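PDB 1V8P: hypothetical protein PAE2754 from Pyrobaculum aerophilum, which is a PIN-domain exonuclease, probably magnesium-dependent and probably also a ribonuclease, and the likely toxin of a type II toxin-antitoxin system. Local coordinates for residues A42-D45 with K46-K49; Y120-V123 with A124-G128. The protein carries 1 engineered substitution. All coordinates share one frame; numbering follows the deposited sequence.

Contact 1 of 2, residues A42-D45 with K46-K49; sequences AHYD and KWIK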
ATOM      1  N   ALA C  42       4.546  23.275   6.415  1.00 46.35           N
ATOM      2  CA  ALA C  42       3.824  24.314   7.151  1.00 47.76           C
ATOM      3  C   ALA C  42       4.739  25.098   8.093  1.00 49.55           C
ATOM      4  O   ALA C  42       4.271  25.704   9.059  1.00 50.81           O
ATOM      5  CB  ALA C  42       2.681  23.686   7.948  1.00 45.87           C
ATOM      6  N   HIS C  43       6.037  25.084   7.816  1.00 51.07           N
ATOM      7  CA  HIS C  43       7.002  25.794   8.647  1.00 52.88           C
ATOM      8  C   HIS C  43       8.075  26.410   7.765  1.00 53.47           C
ATOM      9  O   HIS C  43       9.226  26.524   8.176  1.00 54.24           O
ATOM     10  CB  HIS C  43       7.666  24.834   9.641  1.00 54.03           C
ATOM     11  CG  HIS C  43       6.736  24.288  10.680  1.00 54.87           C
ATOM     12  ND1 HIS C  43       6.272  25.043  11.737  1.00 55.38           N
ATOM     13  CD2 HIS C  43       6.192  23.055  10.831  1.00 54.38           C
ATOM     14  CE1 HIS C  43       5.485  24.298  12.493  1.00 54.53           C
ATOM     15  NE2 HIS C  43       5.420  23.088  11.965  1.00 53.45           N
ATOM     16  N   TYR C  44       7.686  26.796   6.552  1.00 55.14           N
ATOM     17  CA  TYR C  44       8.597  27.400   5.580  1.00 56.53           C
ATOM     18  C   TYR C  44       9.646  28.325   6.203  1.00 56.89           C
ATOM     19  O   TYR C  44      10.845  28.084   6.084  1.00 56.79           O
ATOM     20  CB  TYR C  44       7.799  28.202   4.554  1.00 57.92           C
ATOM     21  CG  TYR C  44       8.514  28.406   3.233  1.00 61.07           C
ATOM     22  CD1 TYR C  44       8.572  27.377   2.284  1.00 62.62           C
ATOM     23  CD2 TYR C  44       9.106  29.631   2.912  1.00 61.77           C
ATOM     24  CE1 TYR C  44       9.199  27.565   1.041  1.00 63.74           C
ATOM     25  CE2 TYR C  44       9.737  29.831   1.671  1.00 62.89           C
ATOM     26  CZ  TYR C  44       9.776  28.795   0.742  1.00 64.43           C
ATOM     27  OH  TYR C  44      10.364  28.975  -0.492  1.00 64.75           O
ATOM     28  N   ASP C  45       9.179  29.384   6.863  1.00 58.01           N
ATOM     29  CA  ASP C  45      10.050  30.385   7.486  1.00 58.43           C
ATOM     30  C   ASP C  45      11.188  29.865   8.358  1.00 57.86           C
ATOM     31  O   ASP C  45      12.331  30.310   8.243  1.00 58.51           O
ATOM     32  CB  ASP C  45       9.214  31.371   8.315  1.00 59.51           C
ATOM     33  CG  ASP C  45       8.254  32.188   7.462  1.00 61.10           C
ATOM     34  OD1 ASP C  45       8.667  32.635   6.370  1.00 60.50           O
ATOM     35  OD2 ASP C  45       7.092  32.392   7.890  1.00 63.05           O
ATOM     36  N   LYS C  46      10.868  28.920   9.230  1.00 56.48           N
ATOM     37  CA  LYS C  46      11.841  28.354  10.151  1.00 53.95           C
ATOM     38  C   LYS C  46      13.021  27.612   9.509  1.00 52.29           C
ATOM     39  O   LYS C  46      14.046  27.390  10.166  1.00 52.41           O
ATOM     40  CB  LYS C  46      11.108  27.440  11.149  1.00 53.62           C
ATOM     41  CG  LYS C  46       9.897  28.114  11.792  1.00 54.29           C
ATOM     42  CD  LYS C  46       9.413  27.363  13.027  1.00 57.48           C
ATOM     43  CE  LYS C  46       8.301  28.120  13.755  1.00 57.15           C
ATOM     44  NZ  LYS C  46       7.040  28.170  12.954  1.00 59.11           N
ATOM     45  N   TRP C  47      12.902  27.240   8.236  1.00 49.03           N
ATOM     46  CA  TRP C  47      13.993  26.517   7.586  1.00 46.86           C
ATOM     47  C   TRP C  47      14.414  27.012   6.197  1.00 47.42           C
ATOM     48  O   TRP C  47      15.490  26.649   5.708  1.00 46.66           O
ATOM     49  CB  TRP C  47      13.661  25.019   7.506  1.00 44.31           C
ATOM     50  CG  TRP C  47      12.371  24.697   6.799  1.00 42.22           C
ATOM     51  CD1 TRP C  47      11.133  24.535   7.369  1.00 42.03           C
ATOM     52  CD2 TRP C  47      12.185  24.525   5.390  1.00 40.19           C
ATOM     53  NE1 TRP C  47      10.191  24.275   6.399  1.00 39.73           N
ATOM     54  CE2 TRP C  47      10.809  24.262   5.176  1.00 40.23           C
ATOM     55  CE3 TRP C  47      13.047  24.567   4.285  1.00 40.53           C
ATOM     56  CZ2 TRP C  47      10.276  24.043   3.901  1.00 39.85           C
ATOM     57  CZ3 TRP C  47      12.517  24.350   3.013  1.00 40.31           C
ATOM     58  CH2 TRP C  47      11.140  24.091   2.835  1.00 39.95           C
ATOM     59  N   ILE C  48      13.586  27.843   5.568  1.00 46.96           N
ATOM     60  CA  ILE C  48      13.902  28.347   4.240  1.00 47.31           C
ATOM     61  C   ILE C  48      15.335  28.879   4.114  1.00 48.50           C
ATOM     62  O   ILE C  48      16.040  28.547   3.159  1.00 48.83           O
ATOM     63  CB  ILE C  48      12.899  29.446   3.813  1.00 48.18           C
ATOM     64  CG1 ILE C  48      13.084  29.784   2.331  1.00 47.67           C
ATOM     65  CG2 ILE C  48      13.094  30.693   4.653  1.00 48.53           C
ATOM     66  CD1 ILE C  48      12.945  28.585   1.397  1.00 47.77           C
ATOM     67  N   LYS C  49      15.783  29.681   5.077  1.00 49.33           N
ATOM     68  CA  LYS C  49      17.137  30.235   5.022  1.00 49.53           C
ATOM     69  C   LYS C  49      18.226  29.219   5.339  1.00 49.81           C
ATOM     70  O   LYS C  49      19.396  29.580   5.451  1.00 50.40           O
ATOM     71  CB  LYS C  49      17.273  31.417   5.977  1.00 50.82           C
ATOM     72  CG  LYS C  49      16.460  32.630   5.588  1.00 53.40           C
ATOM     73  CD  LYS C  49      16.956  33.872   6.325  1.00 56.33           C
ATOM     74  CE  LYS C  49      16.094  35.091   6.023  1.00 57.40           C
ATOM     75  NZ  LYS C  49      14.697  34.906   6.528  1.00 57.58           N
TER

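Contact 2 of 2, residues Y120-V123 with A124-G128; sequences YAYV and AESSG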
ATOM      1  N   TYR C 120      15.930   5.630   2.548  1.00 31.96           N
ATOM      2  CA  TYR C 120      16.291   6.755   3.399  1.00 33.79           C
ATOM      3  C   TYR C 120      17.377   6.423   4.434  1.00 33.98           C
ATOM      4  O   TYR C 120      18.327   7.187   4.606  1.00 34.39           O
ATOM      5  CB  TYR C 120      15.047   7.288   4.099  1.00 32.07           C
ATOM      6  CG  TYR C 120      14.116   7.963   3.129  1.00 33.63           C
ATOM      7  CD1 TYR C 120      13.041   7.271   2.557  1.00 31.15           C
ATOM      8  CD2 TYR C 120      14.335   9.294   2.749  1.00 31.40           C
ATOM      9  CE1 TYR C 120      12.208   7.885   1.640  1.00 31.40           C
ATOM     10  CE2 TYR C 120      13.510   9.918   1.834  1.00 33.28           C
ATOM     11  CZ  TYR C 120      12.441   9.214   1.278  1.00 33.12           C
ATOM     12  OH  TYR C 120      11.601   9.842   0.386  1.00 31.92           O
ATOM     13  N   ALA C 121      17.234   5.287   5.109  1.00 33.42           N
ATOM     14  CA  ALA C 121      18.195   4.855   6.108  1.00 34.10           C
ATOM     15  C   ALA C 121      19.573   4.680   5.467  1.00 34.72           C
ATOM     16  O   ALA C 121      20.581   5.162   5.987  1.00 33.83           O
ATOM     17  CB  ALA C 121      17.728   3.530   6.745  1.00 33.44           C
ATOM     18  N   TYR C 122      19.605   3.997   4.326  1.00 34.78           N
ATOM     19  CA  TYR C 122      20.858   3.759   3.629  1.00 34.09           C
ATOM     20  C   TYR C 122      21.581   5.028   3.175  1.00 33.82           C
ATOM     21  O   TYR C 122      22.783   5.159   3.375  1.00 34.58           O
ATOM     22  CB  TYR C 122      20.628   2.858   2.420  1.00 33.68           C
ATOM     23  CG  TYR C 122      21.892   2.586   1.644  1.00 33.73           C
ATOM     24  CD1 TYR C 122      22.783   1.573   2.035  1.00 34.13           C
ATOM     25  CD2 TYR C 122      22.246   3.394   0.567  1.00 32.79           C
ATOM     26  CE1 TYR C 122      23.998   1.387   1.364  1.00 33.32           C
ATOM     27  CE2 TYR C 122      23.451   3.221  -0.103  1.00 33.37           C
ATOM     28  CZ  TYR C 122      24.322   2.224   0.294  1.00 34.79           C
ATOM     29  OH  TYR C 122      25.513   2.093  -0.393  1.00 36.22           O
ATOM     30  N   VAL C 123      20.858   5.960   2.571  1.00 34.07           N
ATOM     31  CA  VAL C 123      21.465   7.190   2.078  1.00 34.61           C
ATOM     32  C   VAL C 123      21.964   8.068   3.192  1.00 36.24           C
ATOM     33  O   VAL C 123      23.049   8.648   3.093  1.00 38.30           O
ATOM     34  CB  VAL C 123      20.483   8.009   1.225  1.00 33.80           C
ATOM     35  CG1 VAL C 123      21.109   9.356   0.828  1.00 32.33           C
ATOM     36  CG2 VAL C 123      20.109   7.217   0.010  1.00 33.04           C
ATOM     37  N   ALA C 124      21.179   8.177   4.253  1.00 37.41           N
ATOM     38  CA  ALA C 124      21.582   9.010   5.378  1.00 38.03           C
ATOM     39  C   ALA C 124      22.867   8.458   6.010  1.00 38.76           C
ATOM     40  O   ALA C 124      23.864   9.175   6.146  1.00 38.39           O
ATOM     41  CB  ALA C 124      20.468   9.073   6.405  1.00 37.45           C
ATOM     42  N   GLU C 125      22.842   7.179   6.374  1.00 39.35           N
ATOM     43  CA  GLU C 125      23.995   6.538   6.988  1.00 41.06           C
ATOM     44  C   GLU C 125      25.214   6.412   6.068  1.00 42.15           C
ATOM     45  O   GLU C 125      26.352   6.537   6.532  1.00 43.07           O
ATOM     46  CB  GLU C 125      23.597   5.164   7.552  1.00 40.29           C
ATOM     47  CG  GLU C 125      22.949   5.245   8.939  1.00 38.81           C
ATOM     48  CD  GLU C 125      22.431   3.900   9.463  1.00 42.03           C
ATOM     49  OE1 GLU C 125      23.078   2.854   9.212  1.00 41.04           O
ATOM     50  OE2 GLU C 125      21.378   3.892  10.145  1.00 43.23           O
ATOM     51  N   SER C 126      24.982   6.193   4.775  1.00 42.69           N
ATOM     52  CA  SER C 126      26.074   6.056   3.813  1.00 42.01           C
ATOM     53  C   SER C 126      26.779   7.357   3.551  1.00 40.78           C
ATOM     54  O   SER C 126      27.958   7.368   3.218  1.00 42.98           O
ATOM     55  CB  SER C 126      25.562   5.535   2.476  1.00 43.12           C
ATOM     56  OG  SER C 126      25.392   4.142   2.520  1.00 46.70           O
ATOM     57  N   SER C 127      26.051   8.450   3.693  1.00 39.53           N
ATOM     58  CA  SER C 127      26.601   9.765   3.423  1.00 39.07           C
ATOM     59  C   SER C 127      26.918  10.548   4.675  1.00 38.67           C
ATOM     60  O   SER C 127      27.403  11.670   4.598  1.00 37.75           O
ATOM     61  CB  SER C 127      25.616  10.564   2.578  1.00 39.24           C
ATOM     62  OG  SER C 127      25.324   9.891   1.369  1.00 42.08           O
ATOM     63  N   GLY C 128      26.650   9.965   5.835  1.00 39.20           N
ATOM     64  CA  GLY C 128      26.915  10.697   7.056  1.00 38.97           C
ATOM     65  C   GLY C 128      26.012  11.917   7.089  1.00 39.20           C
ATOM     66  O   GLY C 128      26.455  13.034   7.319  1.00 39.89           O
TER

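Contact 1 of 2, residues A42-D45 with K46-K49
The Trp47 indole carries the carbonyl oxygen of Tyr44 over one face. Tyr44 O sits 3.7 Å above the indole plane, offset toward the rim. The Tyr44 ring meets the six-membered ring of Trp47 obliquely, with the planes at 60° and CD1 of Tyr44 4.1 Å from CZ2 of Trp47. On the Tyr44 ring, Ile48 forms an off-centre CH-pi contact through CB, 4.3 Å from the ring centroid. Its CG1 and CD1 then run along the CE2 and CZ part of the ring. With CG1 anti to the backbone N (chi1 -170°), the longer branch of Ile48 follows the ring toward the hydroxyl end. The edge of the His43 imidazole receives Lys46 NZ in its plane. The resulting hydrogen bond, from Lys46 NZ to His43 ND1, is weak at 3.4 Å. The lysine chain is extended as far as CE and bends only at its last torsion (chi4 68°) to bring the amine there.

The backbone forms the short, weakly bonded helix 44-48. Tyr44 O accepts two N-H groups. Ile48 N lies 2.8 Å from Tyr44 O and nearly in line with the C=O, whereas Trp47 N comes from above the carbonyl plane.

Trp47 NE1 bonds to Leu40 O, so the indole also ties this turn to the end of the preceding helix. Phe93 and Leu155 touch the same indole. The chemistry is thus divided: Trp47 is buried against the body of the domain, while the weak His43-Lys46 pair lies toward the surface.

Contact 2 of 2, residues Y120-V123 with A124-G128
Tyr122 and Ser126, one helical turn apart, make the contact that involves an aromatic ring. Ser126 OG lies over one face of the Tyr122 ring, 3.1 Å above the plane and offset toward the rim near CZ. Ser126 CB adds a CH-pi contact, 18° off the ring normal. The phenol reaches this place because its CG is anti to the backbone N (chi1 179°), which carries the ring along the helix toward the later turn.

Side-chain hydroxyls also bond back to the helix backbone. Ser127 OG donates to Val123 O at 3.1 Å, in the carbonyl plane. Ser126 OG makes a weak bond to Tyr122 O at 2.9 Å. In both serines OG lies beside the backbone N, anti to the carbonyl carbon, which turns it back toward the carbonyl of the preceding turn.

Main-chain bonds follow the i to i+4 pattern. Ala124 N to Tyr120 O is 3.0 Å, and Glu125 N to Ala121 O is 3.1 Å. Ser126 N binds Tyr122 O at 2.8 Å. Ser127 N reaches Val123 O at a more bent angle of 137°, and from above the carbonyl plane. Val123 O therefore takes two donors from Ser127. Gly128 is the first residue to depart from helical backbone angles, with positive phi.

Charged and polar ends point to other elements. Glu125 forms a salt bridge with Arg111 and accepts from Lys143 N. Tyr120 OH bonds to Thr60 and Glu63, and its side chain touches Asp33, a predicted magnesium ligand. Tyr122 packs on Val104 and Val107 of helix 101-111. Tyr120, Val123 and Ala124 rest on Leu31 of strand 30-32, so helix 115-127 meets both strand 30-32 and helix 101-111, on different sides of its surface.

How the contacts relate
Both contacts are local, each within one stretch of chain: contact 1 at and just before helix 44-48, contact 2 along helix 115-127. They lie on opposite sides of the chain's centre. Their centres are 24 Å apart and their nearest atoms about 14 Å, so they do not touch. Contact 1 is mostly a surface contact on a short, weakly bonded helix, with one buried aromatic. Contact 2 is partly buried on a long helix, with regular main-chain bonding until its last turn. Their chemistry differs accordingly. Contact 1 relies on aromatic and aliphatic packing, whereas contact 2 combines serine hydroxyls with helix carbonyls. Only contact 2 approaches the predicted magnesium site.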